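Local structure of 2-ON-2 hemoglobin (Agrobacterium tumefaciens, 2XYK) at residues Y26-M29 with D30-E34. The protein binds a heme in a 2-on-2 globin fold of the group II truncated hemoglobins and probably carries or otherwise handles oxygen. Residues are numbered along the deposited sequence; the frame is centred on the assembly and turned at random.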
loop_
_atom_site.group_PDB
_atom_site.type_symbol
_atom_site.label_atom_id
_atom_site.label_comp_id
_atom_site.label_asym_id
_atom_site.label_seq_id
_atom_site.Cartn_x
_atom_site.Cartn_y
_atom_site.Cartn_z
ATOM N N TYR A 26 0.257 8.365 -1.561
ATOM C CA TYR A 26 1.439 9.086 -2.059
ATOM C C TYR A 26 1.287 10.602 -1.862
ATOM O O TYR A 26 2.264 11.282 -1.587
ATOM C CB TYR A 26 1.775 8.698 -3.517
ATOM C CG TYR A 26 2.324 7.284 -3.571
ATOM C CD1 TYR A 26 3.597 7.009 -3.129
ATOM C CD2 TYR A 26 1.526 6.218 -3.977
ATOM C CE1 TYR A 26 4.087 5.716 -3.111
ATOM C CE2 TYR A 26 2.012 4.927 -3.990
ATOM C CZ TYR A 26 3.285 4.681 -3.544
ATOM O OH TYR A 26 3.766 3.402 -3.541
ATOM N N GLU A 27 0.056 11.109 -1.962
ATOM C CA GLU A 27 -0.242 12.517 -1.631
ATOM C C GLU A 27 0.120 12.854 -0.181
ATOM O O GLU A 27 0.875 13.806 0.079
ATOM C CB GLU A 27 -1.725 12.787 -1.868
ATOM C CG GLU A 27 -2.141 14.240 -1.814
ATOM C CD GLU A 27 -3.676 14.401 -1.912
ATOM O OE1 GLU A 27 -4.403 13.385 -1.788
ATOM O OE2 GLU A 27 -4.150 15.551 -2.114
ATOM N N LEU A 28 -0.406 12.074 0.768
ATOM C CA LEU A 28 -0.021 12.259 2.176
ATOM C C LEU A 28 1.503 12.124 2.363
ATOM O O LEU A 28 2.100 12.862 3.128
ATOM C CB LEU A 28 -0.785 11.297 3.101
ATOM C CG LEU A 28 -2.300 11.555 3.252
ATOM C CD1 LEU A 28 -2.958 10.413 4.001
ATOM C CD2 LEU A 28 -2.622 12.926 3.923
ATOM N N MET A 29 2.126 11.197 1.636
ATOM C CA MET A 29 3.564 10.954 1.775
ATOM C C MET A 29 4.362 12.160 1.279
ATOM O O MET A 29 5.396 12.495 1.831
ATOM C CB MET A 29 3.982 9.683 1.028
ATOM C CG MET A 29 5.393 9.230 1.396
ATOM S SD MET A 29 6.121 8.099 0.219
ATOM C CE MET A 29 4.981 6.724 0.359
ATOM N N ASP A 30 3.827 12.819 0.252
ATOM C CA ASP A 30 4.443 13.975 -0.372
ATOM C C ASP A 30 4.167 15.307 0.351
ATOM O O ASP A 30 4.898 16.281 0.140
ATOM C CB ASP A 30 4.004 14.053 -1.841
ATOM C CG ASP A 30 5.017 14.791 -2.711
ATOM O OD1 ASP A 30 6.236 14.756 -2.399
ATOM O OD2 ASP A 30 4.594 15.419 -3.700
ATOM N N THR A 31 3.116 15.354 1.179
ATOM C CA THR A 31 2.634 16.629 1.728
ATOM C C THR A 31 2.715 16.739 3.243
ATOM O O THR A 31 2.793 17.853 3.754
ATOM C CB THR A 31 1.182 17.023 1.265
ATOM O OG1 THR A 31 0.240 16.093 1.787
ATOM C CG2 THR A 31 1.062 17.090 -0.259
ATOM N N LEU A 32 2.709 15.600 3.949
ATOM C CA LEU A 32 2.854 15.610 5.408
ATOM C C LEU A 32 4.316 15.747 5.808
ATOM O O LEU A 32 5.156 14.940 5.377
ATOM C CB LEU A 32 2.291 14.338 6.052
ATOM C CG LEU A 32 0.797 13.992 5.992
ATOM C CD1 LEU A 32 0.566 12.705 6.753
ATOM C CD2 LEU A 32 -0.106 15.111 6.558
ATOM N N PRO A 33 4.632 16.776 6.627
ATOM C CA PRO A 33 5.997 16.911 7.168
ATOM C C PRO A 33 6.427 15.711 8.048
ATOM O O PRO A 33 7.616 15.368 8.094
ATOM C CB PRO A 33 5.933 18.203 8.002
ATOM C CG PRO A 33 4.690 18.932 7.525
ATOM C CD PRO A 33 3.739 17.880 7.047
ATOM N N GLU A 34 5.476 15.080 8.729
ATOM C CA GLU A 34 5.773 13.907 9.540
ATOM C C GLU A 34 6.157 12.658 8.726
ATOM O O GLU A 34 6.586 11.682 9.298
ATOM C CB GLU A 34 4.626 13.576 10.529
ATOM C CG GLU A 34 3.191 13.761 10.018
ATOM C CD GLU A 34 2.773 15.237 9.911
ATOM O OE1 GLU A 34 3.280 16.103 10.665
ATOM O OE2 GLU A 34 1.937 15.531 9.058
HETATM O O HOH W 1 6.745 14.247 3.488
#
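L32 lies against L28 one helical turn earlier, where helix 14-31 comes to its end. Followed outward, the L32 side chain begins with CB 3.3 Å from L28 O, and its CG stays at that carbonyl while passing L28 CD2 at 4.1 Å. CG stands anti to the carbonyl carbon of L32 (chi1 -65°), as it does in L28, and the two branched chains run side by side in one direction; L32 CD1 reaches back to L28 CB at 4.1 Å, with L28 O slightly nearer. A backbone bond joins the same two residues. L32 N donates to L28 O at 2.9 Å in a nearly straight bond, a last i to i+4 link before the chain leaves helical angles at L32, and T31 N makes a weak bond to the same oxygen.

T31 turns its hydroxyl back onto the helix. With OG1 set between its own backbone N and carbonyl carbon (chi1 66°), it donates to E27 O at 2.9 Å, approaching from above the carbonyl plane, while CG2 also rests near that oxygen. D30 N bonds to Y26 O at 2.9 Å and only weakly to E27 O. Beyond the last turn a water donates to both M29 O and L32 O, bridging two carbonyls where the helical pattern stops.

The D30 carboxylate forms a salt bridge with R39 of helix 36-41, and M29 packs on H42. On another side L28 and L32 touch R99 of helix 87-104, with L32 also on L95. Y26 points to helix 47-60, packing on S49 and F53, its side chain about 5 Å from the heme.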